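Local coordinates for protein Non-ribosomal peptide synthetase (Methanobrevibacter ruminantium, PDB 6VTJ) that probably carries a peptide intermediate on the phosphopantetheine arm of its carrier domain and releases it by reduction in the reductase domain that follows, at residues Ala49-Ile53 and Tyr65-Phe69; Thr345-Leu349 and Asn429-Ile433; Leu16-Cys21 and Pro74-Ala78; Phe24-Ile30 and Phe39-Gly44; Leu340-Lys344 and Phe487-Glu491. All blocks are in the same frame, centred on the assembly; numbering follows the deposited sequence.

Contact 1. Residues Ala49-Ile53 and Tyr65-Phe69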
# COMPACT_ATOMS: atom_id res chain seq x y z
N ALA A 49 -10.90 13.89 -9.48
CA ALA A 49 -9.64 14.39 -10.01
C ALA A 49 -9.24 13.65 -11.28
O ALA A 49 -8.60 14.22 -12.17
CB ALA A 49 -8.54 14.29 -8.96
N SER A 50 -9.62 12.37 -11.39
CA SER A 50 -9.29 11.62 -12.59
C SER A 50 -10.11 12.11 -13.77
O SER A 50 -9.62 12.16 -14.90
CB SER A 50 -9.47 10.12 -12.37
OG SER A 50 -10.82 9.75 -12.18
N LYS A 51 -11.38 12.48 -13.53
CA LYS A 51 -12.17 13.09 -14.59
C LYS A 51 -11.57 14.42 -15.00
O LYS A 51 -11.51 14.75 -16.19
CB LYS A 51 -13.62 13.27 -14.15
CG LYS A 51 -14.19 12.07 -13.41
N LEU A 52 -11.11 15.20 -14.02
CA LEU A 52 -10.40 16.44 -14.33
C LEU A 52 -9.23 16.18 -15.26
O LEU A 52 -9.06 16.87 -16.28
CB LEU A 52 -9.92 17.10 -13.03
CG LEU A 52 -9.01 18.30 -13.27
CD1 LEU A 52 -9.76 19.36 -14.04
CD2 LEU A 52 -8.53 18.87 -11.97
N ILE A 53 -8.41 15.17 -14.94
CA ILE A 53 -7.23 14.87 -15.76
C ILE A 53 -7.66 14.44 -17.15
O ILE A 53 -7.06 14.86 -18.15
CB ILE A 53 -6.35 13.79 -15.09
CG1 ILE A 53 -5.67 14.33 -13.82
CG2 ILE A 53 -5.30 13.28 -16.06
CD1 ILE A 53 -4.61 15.38 -14.08
N TYR A 65 -2.04 12.44 -13.06
CA TYR A 65 -2.86 12.45 -11.86
C TYR A 65 -2.20 13.21 -10.70
O TYR A 65 -2.88 13.95 -9.99
CB TYR A 65 -3.17 11.01 -11.47
CG TYR A 65 -4.27 10.79 -10.47
CD1 TYR A 65 -5.52 11.37 -10.62
CD2 TYR A 65 -4.07 9.94 -9.38
CE1 TYR A 65 -6.53 11.14 -9.69
CE2 TYR A 65 -5.07 9.70 -8.46
CZ TYR A 65 -6.29 10.29 -8.61
OH TYR A 65 -7.27 10.03 -7.67
N ASP A 66 -0.90 13.02 -10.48
CA ASP A 66 -0.30 13.67 -9.30
C ASP A 66 -0.23 15.18 -9.46
O ASP A 66 -0.09 15.89 -8.45
CB ASP A 66 1.09 13.10 -8.99
CG ASP A 66 2.13 13.40 -10.07
OD1 ASP A 66 2.28 14.57 -10.49
OD2 ASP A 66 2.83 12.45 -10.49
N ASP A 67 -0.34 15.68 -10.70
CA ASP A 67 -0.31 17.12 -10.94
C ASP A 67 -1.42 17.84 -10.19
O ASP A 67 -1.20 18.93 -9.66
CB ASP A 67 -0.42 17.40 -12.44
CG ASP A 67 0.87 17.14 -13.17
OD1 ASP A 67 1.93 17.23 -12.52
OD2 ASP A 67 0.84 16.86 -14.40
N ILE A 68 -2.62 17.25 -10.12
CA ILE A 68 -3.71 17.97 -9.48
C ILE A 68 -3.60 17.91 -7.96
O ILE A 68 -4.08 18.82 -7.27
CB ILE A 68 -5.07 17.47 -10.02
CG1 ILE A 68 -6.24 17.99 -9.18
CG2 ILE A 68 -5.10 15.98 -10.15
CD1 ILE A 68 -6.44 19.50 -9.26
N PHE A 69 -2.93 16.88 -7.42
CA PHE A 69 -2.64 16.85 -5.98
C PHE A 69 -1.54 17.84 -5.60
O PHE A 69 -1.57 18.41 -4.51
CB PHE A 69 -2.27 15.43 -5.55
CG PHE A 69 -3.43 14.50 -5.55
CD1 PHE A 69 -4.24 14.37 -4.43
CD2 PHE A 69 -3.75 13.77 -6.69
CE1 PHE A 69 -5.32 13.52 -4.43
CE2 PHE A 69 -4.84 12.92 -6.70
CZ PHE A 69 -5.62 12.80 -5.57

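Contact 2. Residues Thr345-Leu349 and Asn429-Ile433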
# COMPACT_ATOMS: atom_id res chain seq x y z
N THR A 345 -8.80 -1.32 -16.86
CA THR A 345 -8.65 -0.47 -18.04
C THR A 345 -8.18 -1.28 -19.23
O THR A 345 -8.69 -1.11 -20.35
CB THR A 345 -7.68 0.67 -17.76
OG1 THR A 345 -8.33 1.66 -16.96
CG2 THR A 345 -7.23 1.32 -19.06
N ILE A 346 -7.22 -2.19 -19.01
CA ILE A 346 -6.74 -3.02 -20.12
C ILE A 346 -7.90 -3.81 -20.70
O ILE A 346 -8.04 -3.95 -21.93
CB ILE A 346 -5.59 -3.93 -19.66
CG1 ILE A 346 -4.28 -3.16 -19.58
CG2 ILE A 346 -5.42 -5.09 -20.59
CD1 ILE A 346 -3.17 -3.93 -18.87
N LYS A 347 -8.77 -4.32 -19.83
CA LYS A 347 -9.93 -5.06 -20.31
C LYS A 347 -10.88 -4.15 -21.10
O LYS A 347 -11.37 -4.54 -22.16
CB LYS A 347 -10.65 -5.74 -19.14
CG LYS A 347 -11.83 -6.61 -19.53
CD LYS A 347 -13.13 -5.82 -19.47
CE LYS A 347 -14.33 -6.60 -20.01
NZ LYS A 347 -15.56 -5.76 -20.01
N LYS A 348 -11.13 -2.94 -20.61
CA LYS A 348 -12.08 -2.06 -21.28
C LYS A 348 -11.58 -1.67 -22.66
O LYS A 348 -12.32 -1.75 -23.65
CB LYS A 348 -12.35 -0.80 -20.44
CG LYS A 348 -13.06 -1.03 -19.09
CD LYS A 348 -14.54 -1.30 -19.25
CE LYS A 348 -15.26 -1.26 -17.91
NZ LYS A 348 -15.00 0.01 -17.17
N LEU A 349 -10.32 -1.24 -22.76
CA LEU A 349 -9.73 -0.99 -24.06
C LEU A 349 -9.58 -2.26 -24.88
O LEU A 349 -9.47 -2.17 -26.10
CB LEU A 349 -8.37 -0.31 -23.90
CG LEU A 349 -8.24 0.87 -22.95
CD1 LEU A 349 -6.87 1.53 -23.03
CD2 LEU A 349 -9.33 1.89 -23.24
N ASN A 429 -13.17 4.74 -19.26
CA ASN A 429 -12.45 3.50 -19.51
C ASN A 429 -10.99 3.56 -19.08
O ASN A 429 -10.41 2.51 -18.76
CB ASN A 429 -12.52 3.14 -20.99
CG ASN A 429 -13.89 2.69 -21.41
OD1 ASN A 429 -14.74 2.36 -20.58
ND2 ASN A 429 -14.12 2.65 -22.72
N ILE A 430 -10.36 4.73 -19.10
CA ILE A 430 -8.95 4.82 -18.75
C ILE A 430 -8.74 5.35 -17.34
O ILE A 430 -7.59 5.58 -16.92
CB ILE A 430 -8.16 5.67 -19.77
CG1 ILE A 430 -8.63 7.13 -19.73
CG2 ILE A 430 -8.26 5.04 -21.17
CD1 ILE A 430 -7.74 8.08 -20.54
N GLN A 431 -9.82 5.51 -16.57
CA GLN A 431 -9.72 5.94 -15.18
C GLN A 431 -8.66 5.15 -14.43
O GLN A 431 -7.78 5.73 -13.77
CB GLN A 431 -11.08 5.79 -14.50
CG GLN A 431 -11.04 5.99 -12.98
CD GLN A 431 -12.42 6.21 -12.41
OE1 GLN A 431 -13.18 7.05 -12.89
NE2 GLN A 431 -12.76 5.46 -11.37
N GLY A 432 -8.70 3.82 -14.57
CA GLY A 432 -7.74 2.93 -13.97
C GLY A 432 -6.34 3.45 -14.17
O GLY A 432 -5.70 3.91 -13.20
N ILE A 433 -5.88 3.48 -15.42
CA ILE A 433 -4.48 3.84 -15.61
C ILE A 433 -4.25 5.29 -15.22
O ILE A 433 -3.15 5.65 -14.76
CB ILE A 433 -4.00 3.54 -17.04
CG1 ILE A 433 -4.90 4.23 -18.07
CG2 ILE A 433 -3.97 2.05 -17.29
CD1 ILE A 433 -4.37 4.11 -19.47
O HOH W 1 -10.35 1.72 -15.57

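Contact 3. Residues Leu16-Cys21 and Pro74-Ala78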
# COMPACT_ATOMS: atom_id res chain seq x y z
N LEU A 16 -5.61 30.49 -20.60
CA LEU A 16 -5.38 29.16 -20.05
C LEU A 16 -6.03 29.03 -18.68
O LEU A 16 -6.69 28.02 -18.37
CB LEU A 16 -3.88 28.87 -19.98
CG LEU A 16 -3.40 27.59 -19.30
CD1 LEU A 16 -4.01 26.34 -19.94
CD2 LEU A 16 -1.88 27.52 -19.33
N GLU A 17 -5.87 30.06 -17.83
CA GLU A 17 -6.53 30.03 -16.53
C GLU A 17 -8.04 29.99 -16.67
O GLU A 17 -8.73 29.29 -15.93
CB GLU A 17 -6.11 31.24 -15.70
CG GLU A 17 -4.73 31.13 -15.11
CD GLU A 17 -4.30 32.43 -14.48
OE1 GLU A 17 -4.96 33.45 -14.75
OE2 GLU A 17 -3.30 32.43 -13.71
N HIS A 18 -8.59 30.76 -17.63
CA HIS A 18 -10.02 30.72 -17.88
C HIS A 18 -10.48 29.32 -18.24
O HIS A 18 -11.51 28.86 -17.75
CB HIS A 18 -10.39 31.69 -19.00
CG HIS A 18 -10.61 33.09 -18.53
ND1 HIS A 18 -9.65 34.08 -18.66
CD2 HIS A 18 -11.67 33.67 -17.92
CE1 HIS A 18 -10.12 35.20 -18.15
NE2 HIS A 18 -11.34 34.98 -17.69
N GLU A 19 -9.72 28.62 -19.10
CA GLU A 19 -10.09 27.27 -19.50
C GLU A 19 -10.08 26.31 -18.31
O GLU A 19 -10.98 25.47 -18.16
CB GLU A 19 -9.14 26.74 -20.59
CG GLU A 19 -9.23 27.48 -21.92
CD GLU A 19 -8.18 27.03 -22.93
OE1 GLU A 19 -7.40 26.10 -22.61
OE2 GLU A 19 -8.13 27.61 -24.04
N ILE A 20 -9.06 26.41 -17.46
CA ILE A 20 -8.98 25.45 -16.36
C ILE A 20 -10.05 25.75 -15.31
O ILE A 20 -10.65 24.83 -14.73
CB ILE A 20 -7.56 25.42 -15.77
CG1 ILE A 20 -6.58 24.87 -16.82
CG2 ILE A 20 -7.51 24.54 -14.53
CD1 ILE A 20 -5.12 25.24 -16.54
N CYS A 21 -10.34 27.03 -15.06
CA CYS A 21 -11.46 27.37 -14.20
C CYS A 21 -12.77 26.82 -14.75
O CYS A 21 -13.59 26.30 -13.99
CB CYS A 21 -11.58 28.88 -14.04
SG CYS A 21 -10.35 29.59 -12.97
N PRO A 74 -6.60 26.35 -10.25
CA PRO A 74 -6.35 26.63 -11.68
C PRO A 74 -5.15 27.54 -11.91
O PRO A 74 -4.46 27.39 -12.92
CB PRO A 74 -7.66 27.29 -12.14
CG PRO A 74 -8.68 26.92 -11.12
CD PRO A 74 -7.93 26.82 -9.83
N ARG A 75 -4.90 28.48 -10.99
CA ARG A 75 -3.72 29.34 -11.08
C ARG A 75 -2.44 28.50 -11.09
O ARG A 75 -1.62 28.61 -12.02
CB ARG A 75 -3.77 30.34 -9.92
CG ARG A 75 -2.57 31.25 -9.62
CD ARG A 75 -2.24 32.34 -10.66
NE ARG A 75 -3.35 33.15 -11.16
CZ ARG A 75 -3.83 34.25 -10.57
NH1 ARG A 75 -3.33 34.69 -9.42
NH2 ARG A 75 -4.84 34.92 -11.15
N ALA A 76 -2.28 27.63 -10.09
CA ALA A 76 -1.12 26.76 -10.03
C ALA A 76 -1.07 25.80 -11.22
O ALA A 76 -0.01 25.58 -11.81
CB ALA A 76 -1.12 25.99 -8.72
N LEU A 77 -2.22 25.23 -11.59
CA LEU A 77 -2.26 24.30 -12.72
C LEU A 77 -1.83 24.98 -14.01
O LEU A 77 -1.20 24.36 -14.87
CB LEU A 77 -3.66 23.72 -12.87
CG LEU A 77 -3.88 22.32 -12.29
CD1 LEU A 77 -5.36 21.97 -12.36
CD2 LEU A 77 -3.04 21.29 -13.05
N ALA A 78 -2.16 26.27 -14.16
CA ALA A 78 -1.78 26.99 -15.37
C ALA A 78 -0.29 27.32 -15.35
O ALA A 78 0.38 27.21 -16.38
CB ALA A 78 -2.61 28.27 -15.49
O HOH W 2 -0.77 31.26 -13.72

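Contact 4. Residues Phe24-Ile30 and Phe39-Gly44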
# COMPACT_ATOMS: atom_id res chain seq x y z
N PHE A 24 -12.89 23.01 -14.11
CA PHE A 24 -13.27 22.81 -12.71
C PHE A 24 -14.77 22.97 -12.54
O PHE A 24 -15.44 22.07 -12.02
CB PHE A 24 -12.56 23.82 -11.80
CG PHE A 24 -11.18 23.42 -11.35
CD1 PHE A 24 -10.31 22.75 -12.19
CD2 PHE A 24 -10.74 23.76 -10.07
CE1 PHE A 24 -9.02 22.42 -11.77
CE2 PHE A 24 -9.47 23.43 -9.64
CZ PHE A 24 -8.60 22.76 -10.50
N SER A 25 -15.32 24.09 -13.01
CA SER A 25 -16.72 24.37 -12.73
C SER A 25 -17.65 23.39 -13.43
O SER A 25 -18.70 23.03 -12.88
CB SER A 25 -17.05 25.81 -13.14
OG SER A 25 -17.62 25.85 -14.43
N SER A 26 -17.30 22.94 -14.63
CA SER A 26 -18.16 21.99 -15.34
C SER A 26 -18.09 20.60 -14.72
O SER A 26 -19.11 19.91 -14.60
CB SER A 26 -17.76 21.94 -16.80
OG SER A 26 -18.46 20.92 -17.48
N ILE A 27 -16.89 20.19 -14.31
CA ILE A 27 -16.69 18.86 -13.73
C ILE A 27 -17.37 18.76 -12.37
O ILE A 27 -18.07 17.79 -12.08
CB ILE A 27 -15.18 18.57 -13.64
CG1 ILE A 27 -14.59 18.33 -15.03
CG2 ILE A 27 -14.92 17.40 -12.76
CD1 ILE A 27 -15.07 17.07 -15.68
N LEU A 28 -17.21 19.79 -11.53
CA LEU A 28 -17.76 19.85 -10.19
C LEU A 28 -19.20 20.37 -10.13
O LEU A 28 -19.80 20.32 -9.05
CB LEU A 28 -16.91 20.75 -9.30
CG LEU A 28 -15.46 20.31 -9.08
CD1 LEU A 28 -14.77 21.34 -8.23
CD2 LEU A 28 -15.44 18.94 -8.41
N ASN A 29 -19.74 20.88 -11.23
CA ASN A 29 -21.06 21.51 -11.25
C ASN A 29 -21.18 22.59 -10.17
O ASN A 29 -22.00 22.51 -9.25
CB ASN A 29 -22.17 20.45 -11.10
CG ASN A 29 -21.94 19.24 -12.00
OD1 ASN A 29 -21.81 19.37 -13.22
ND2 ASN A 29 -21.89 18.06 -11.39
N ILE A 30 -20.31 23.59 -10.28
CA ILE A 30 -20.30 24.76 -9.40
C ILE A 30 -20.50 25.98 -10.28
O ILE A 30 -19.84 26.11 -11.33
CB ILE A 30 -18.98 24.86 -8.61
CG1 ILE A 30 -18.81 23.68 -7.67
CG2 ILE A 30 -18.90 26.19 -7.83
CD1 ILE A 30 -17.45 23.68 -6.98
N PHE A 39 -9.22 22.73 -5.66
CA PHE A 39 -10.05 21.63 -6.18
C PHE A 39 -10.65 20.80 -5.05
O PHE A 39 -11.85 20.48 -5.07
CB PHE A 39 -9.23 20.73 -7.11
CG PHE A 39 -10.02 19.61 -7.73
CD1 PHE A 39 -10.89 19.85 -8.78
CD2 PHE A 39 -9.88 18.30 -7.28
CE1 PHE A 39 -11.61 18.82 -9.37
CE2 PHE A 39 -10.60 17.26 -7.86
CZ PHE A 39 -11.46 17.51 -8.91
N PHE A 40 -9.84 20.42 -4.07
CA PHE A 40 -10.32 19.52 -3.02
C PHE A 40 -11.06 20.26 -1.91
O PHE A 40 -11.78 19.61 -1.14
CB PHE A 40 -9.15 18.72 -2.43
CG PHE A 40 -8.36 17.98 -3.47
CD1 PHE A 40 -8.76 16.73 -3.90
CD2 PHE A 40 -7.22 18.55 -4.02
CE1 PHE A 40 -8.03 16.05 -4.86
CE2 PHE A 40 -6.49 17.88 -4.99
CZ PHE A 40 -6.90 16.63 -5.41
N GLU A 41 -10.92 21.58 -1.83
CA GLU A 41 -11.68 22.33 -0.84
C GLU A 41 -13.08 22.67 -1.33
O GLU A 41 -13.97 22.89 -0.50
CB GLU A 41 -10.95 23.62 -0.47
CG GLU A 41 -9.79 23.44 0.51
CD GLU A 41 -9.02 24.73 0.73
N ILE A 42 -13.32 22.71 -2.64
CA ILE A 42 -14.59 23.20 -3.17
C ILE A 42 -15.52 22.07 -3.59
O ILE A 42 -16.54 22.33 -4.23
CB ILE A 42 -14.38 24.19 -4.34
CG1 ILE A 42 -13.79 23.49 -5.56
CG2 ILE A 42 -13.49 25.35 -3.91
CD1 ILE A 42 -13.18 24.44 -6.58
N GLY A 43 -15.19 20.83 -3.23
CA GLY A 43 -16.04 19.68 -3.52
C GLY A 43 -15.39 18.64 -4.41
O GLY A 43 -16.07 17.67 -4.80
N GLY A 44 -14.13 18.81 -4.78
CA GLY A 44 -13.46 17.80 -5.57
C GLY A 44 -12.97 16.66 -4.71
O GLY A 44 -12.58 16.83 -3.56

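Contact 5. Residues Leu340-Lys344 and Phe487-Glu491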
# COMPACT_ATOMS: atom_id res chain seq x y z
N LEU A 340 -5.56 -3.76 -9.79
CA LEU A 340 -6.75 -4.31 -10.44
C LEU A 340 -7.43 -3.28 -11.33
O LEU A 340 -7.96 -3.64 -12.37
CB LEU A 340 -7.72 -4.86 -9.39
CG LEU A 340 -7.27 -6.16 -8.70
CD1 LEU A 340 -8.16 -6.49 -7.53
CD2 LEU A 340 -7.21 -7.33 -9.64
N ASN A 341 -7.42 -1.99 -10.97
CA ASN A 341 -8.08 -1.01 -11.83
C ASN A 341 -7.31 -0.81 -13.13
O ASN A 341 -7.90 -0.53 -14.18
CB ASN A 341 -8.25 0.33 -11.10
CG ASN A 341 -9.40 0.32 -10.11
OD1 ASN A 341 -10.40 -0.39 -10.29
ND2 ASN A 341 -9.26 1.08 -9.04
N ASN A 342 -5.98 -0.93 -13.06
CA ASN A 342 -5.17 -0.93 -14.27
C ASN A 342 -5.55 -2.10 -15.17
O ASN A 342 -5.75 -1.93 -16.39
CB ASN A 342 -3.69 -0.97 -13.88
CG ASN A 342 -2.79 -1.40 -15.01
OD1 ASN A 342 -2.38 -0.59 -15.84
N ILE A 343 -5.68 -3.30 -14.58
CA ILE A 343 -6.18 -4.46 -15.33
C ILE A 343 -7.58 -4.20 -15.91
O ILE A 343 -7.91 -4.65 -17.02
CB ILE A 343 -6.21 -5.71 -14.42
CG1 ILE A 343 -4.82 -6.00 -13.83
CG2 ILE A 343 -6.72 -6.90 -15.18
CD1 ILE A 343 -3.84 -6.45 -14.84
N LYS A 344 -8.44 -3.51 -15.15
CA LYS A 344 -9.77 -3.19 -15.65
C LYS A 344 -9.68 -2.31 -16.89
O LYS A 344 -10.43 -2.50 -17.86
CB LYS A 344 -10.60 -2.47 -14.58
CG LYS A 344 -12.09 -2.48 -14.85
CD LYS A 344 -12.81 -1.33 -14.12
CE LYS A 344 -13.41 -1.81 -12.83
NZ LYS A 344 -14.86 -1.51 -12.72
N PHE A 487 -19.27 -9.35 -8.74
CA PHE A 487 -19.67 -7.97 -8.56
C PHE A 487 -19.78 -7.22 -9.89
O PHE A 487 -19.94 -5.99 -9.89
CB PHE A 487 -18.70 -7.26 -7.61
CG PHE A 487 -18.69 -7.88 -6.24
CD1 PHE A 487 -17.88 -8.97 -5.97
CD2 PHE A 487 -19.51 -7.40 -5.24
CE1 PHE A 487 -17.88 -9.56 -4.73
CE2 PHE A 487 -19.51 -7.98 -3.99
CZ PHE A 487 -18.69 -9.06 -3.74
N ASP A 488 -19.73 -7.94 -11.01
CA ASP A 488 -19.65 -7.33 -12.34
C ASP A 488 -18.54 -6.28 -12.37
O ASP A 488 -18.71 -5.18 -12.90
CB ASP A 488 -21.00 -6.72 -12.75
CG ASP A 488 -22.08 -7.78 -12.90
OD1 ASP A 488 -21.76 -8.94 -13.24
OD2 ASP A 488 -23.26 -7.44 -12.69
N TYR A 489 -17.39 -6.64 -11.78
CA TYR A 489 -16.29 -5.70 -11.64
C TYR A 489 -15.86 -5.16 -13.00
O TYR A 489 -15.60 -3.95 -13.14
CB TYR A 489 -15.11 -6.39 -10.94
CG TYR A 489 -13.88 -5.53 -10.82
CD1 TYR A 489 -13.85 -4.46 -9.93
CD2 TYR A 489 -12.76 -5.77 -11.61
CE1 TYR A 489 -12.73 -3.68 -9.81
CE2 TYR A 489 -11.63 -4.97 -11.50
CZ TYR A 489 -11.62 -3.93 -10.60
OH TYR A 489 -10.51 -3.13 -10.48
N PHE A 490 -15.77 -6.02 -14.01
CA PHE A 490 -15.32 -5.59 -15.32
C PHE A 490 -16.43 -4.99 -16.18
O PHE A 490 -16.16 -4.63 -17.33
CB PHE A 490 -14.66 -6.75 -16.06
CG PHE A 490 -13.38 -7.19 -15.42
CD1 PHE A 490 -12.26 -6.37 -15.47
CD2 PHE A 490 -13.30 -8.39 -14.72
CE1 PHE A 490 -11.07 -6.75 -14.86
CE2 PHE A 490 -12.11 -8.78 -14.12
CZ PHE A 490 -11.00 -7.95 -14.18
N GLU A 491 -17.64 -4.85 -15.65
CA GLU A 491 -18.76 -4.40 -16.48
C GLU A 491 -18.63 -2.92 -16.85
O GLU A 491 -17.83 -2.20 -16.25
CB GLU A 491 -20.09 -4.65 -15.76

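Contact 1. Residues Ala49-Ile53 and Tyr65-Phe69
Ile68 and Leu52 meet methyl to methyl, Leu52 CD2 lying 3.5 Å from Ile68 CD1, tight for two carbons. With CG1 of Ile68 anti to the backbone N (chi1 168°), CD1 is carried to Leu52 while the other branch serves a different pair: Ile68 CG2 lies 4.0 Å from both Ala49 CB and Ile53 CD1. The Ile53 and Ile68 side chains run past each other in opposite directions.

The aromatic part belongs to Tyr65. Its CE1 is 3.8 Å from Ala49 CB, and the ring turns its edge to Ser50, with CE1 3.7 Å from Ser50 N; Ile53 CG1 lies at the same ring's edge. Phe69 CE2 covers one face of Tyr65 near the rim.

Polar ends look elsewhere. Tyr65 OH is hydrogen-bonded to Ser46 O and Ser50 OG to Leu47 O, so the tyrosine, which touches the bound 4'-phosphopantetheine, is held from its hydroxyl as well as by packing.

Segments 49-53 and 65-69, on helices 46-58 and 65-70 of the carrier domain, cross at 116°. Phe24 of helix 15-28 touches Leu52 and Ile68, Leu77 of helix 74-82 adds to Ile68, and helix 431-435 packs on Ser50 and Ile53.

Contact 2. Residues Thr345-Leu349 and Asn429-Ile433
Thr345 points its side chain at the start of helix 431-435, and its two branches do different work. OG1 lies beside the backbone N and CG2 anti to it (chi1 -76°), which turns the hydroxyl to the polar backbone and the methyl to Ile433. Thr345 OG1 stands 2.9 Å from Asn429 O, a possible bond, not settled because the one proton has another acceptor in reach. Ile433 N gives it a weak, long bond at 3.4 Å from Thr345 OG1. A water accepts from Gly432 N at 2.9 Å. The hydroxyl thus lies beside the first amides of helix 431-435, whose N-cap position is Ile430, and Gly432 suits the place, since a CB there would clash with Thr345 OG1.

On the methyl side, Thr345 and Ile433 cross at about a right angle, with Thr345 CG2 3.8 Å from Ile433 CG2. Lys348 crosses Asn429 in the same manner: its chain, bent at chi2 and chi4, passes the amide with Lys348 CD 3.9 Å from Asn429 OD1, and its CB also lies against the amide. The amide nitrogen has its partner elsewhere, Asn429 ND2 bonding Asn425 OD1. Leu349 comes in at a slant, its CD2 3.9 Å from Ile430 CG2.

This is packing within the reductase part, joining the C-terminal end of helix 338-349 to the entry of helix 431-435, which in turn meets the carrier domain through Gln431 and Ser50. Helix 415-423 flanks both sides, through Ile421 on Leu349 and Tyr422 on Ile430, while Phe438 covers Ile433.

Contact 3. Residues Leu16-Cys21 and Pro74-Ala78
Ile20 and Pro74 pack where the first and last helices of the carrier domain's bundle come closest, with Ile20 CG2 3.6 Å from Pro74 CB. The same proline carbon has a second neighbour, Cys21 SG, at 3.6 Å from Pro74 CB. Ile20 sends its two branches apart: with CG1 beside the backbone N (chi1 -66°), CG2 falls anti to it and goes to Pro74 and Leu77, while CD1 reaches Ala78. Ala78 is small enough to sit close in, its CB 3.6 Å from Glu17 CG and 4.0 Å from Leu16 CG. The two segments cross at 127°.

The other side is polar, with a water, and opens toward solvent at Arg75, while Glu17 itself is buried. Arg75 leaves its helix away from the partner, then bends at chi2 and chi3 until NE lies 2.7 Å from Glu17 OE2 in a salt bridge, approaching from above the carboxylate plane. A water donates to both Glu17 OE2 and Arg75 O. Glu17 OE1 takes Lys13 N and Thr14 N.

Replacing Glu17 with an alanine here would probably leave the Arg75 guanidinium without this mate and the Lys13 and Thr14 amides without their acceptor. One carboxylate ties the start of helix 15-28 to helix 74-82, and the positive arginine probably helps to keep it ionised.

Contact 4. Residues Phe24-Ile30 and Phe39-Gly44
Phe39 meets Phe24 in a T-shaped pair, turning its edge to the Phe24 face with centroids 5.3 Å apart and planes at 70°. Phe39 CD1 stands over the middle of that ring. With CG of Phe39 anti to the backbone N (chi1 -177°), CE1 comes to Leu28, where Phe39 CE1 is 4.0 Å from Leu28 CD2.

Ile42 comes next and crosses Leu28 at about a right angle, with Ile42 CG1 3.6 Å from Leu28 CD1. Ile30 closes in from beyond the helix end, placing its CD1 3.9 Å from Ile42 CG1. At Gly43 a positive phi (118°) turns the chain. Gly44 then lays its CA 3.6 Å from Leu28 CD2, and its amide bonds back, Gly44 N to Phe39 O at 2.8 Å; a CB on Gly44 would clash with that carbonyl.

A serine in place of Phe24 would probably open a gap against Phe39 and leave its edge without an aromatic face.

Across the contact the chemistry is wholly apolar. Aromatic and branched side chains hold helix 15-28 to the loop between helices 15-28 and 46-58 of the carrier domain, while the Gly44 N to Phe39 O bond closes that loop on itself just before helix 46-58, which begins at Ser46 of the phosphopantetheine pocket.

Contact 5. Residues Leu340-Lys344 and Phe487-Glu491
Lys344 NZ donates to Tyr489 O at 2.6 Å, the shortest polar bond here, and meets the oxygen almost straight out from its carbonyl (C=O...N angle 164°). Tyr489 itself belongs to the Schellman motif, with Asp488 as C-prime residue, that ends helix 474-485; a type I turn from Asp488 to Glu491 then folds the C-terminal tail against helix 338-349 of the reductase part. The Asn341 side chain on that helix is about 6 Å from the bound 4'-phosphopantetheine.

The lysine also covers the tyrosine ring. Its CG is anti to the backbone N (chi1 -163°), and bends at chi3 and chi4 bring the end of the chain over one face: Lys344 CE is 3.7 Å from the centroid of Tyr489 in a CH-pi contact, and Lys344 NZ is 4.3 Å from it in a cation-pi contact. Backbone carbonyl and ring thus grip one ammonium together, which probably favours its charged form.

At the far end of the ring, Tyr489 OH donates to Asn341 OD1 at 2.7 Å. The hydroxyl comes from above the amide's carbonyl plane, although amide and ring planes are only 16° apart. Asn341 ND2 bonds Asp335 O, so both ends of that amide are used and its rotation is fixed. Leu340 CB lies 3.5 Å from Tyr489 OH, packing against the hydroxyl.

Tyr489 CD2 stands over the centre of one face of the Phe490 ring. Leu403 of helix 396-403 touches Phe490 as well as Ile343. The edge of the Phe490 ring meets the helix backbone, CE1 lying 3.9 Å from Lys344 CA.

In the fold
Contacts 1, 3 and 4 lie in the carrier domain and share one apolar interior: Phe24 of contact 4 touches Leu52 of contact 1 and both Pro74 and Leu77 of contact 3. Contacts 2 and 5 both use helix 338-349 of the reductase part, and join through a probable hydrogen bond from Lys347 NZ to Phe490 O. Contacts 1, 3 and 5 are mainly buried, 2 and 4 only partly so. The carrier contacts rest on methyls and rings, with a salt bridge at the edge of contact 3, whereas contacts 2 and 5 rely more on hydroxyls, amides and a lysine. The two groups meet where Ser50 of contact 1 packs on Gln431 of contact 2.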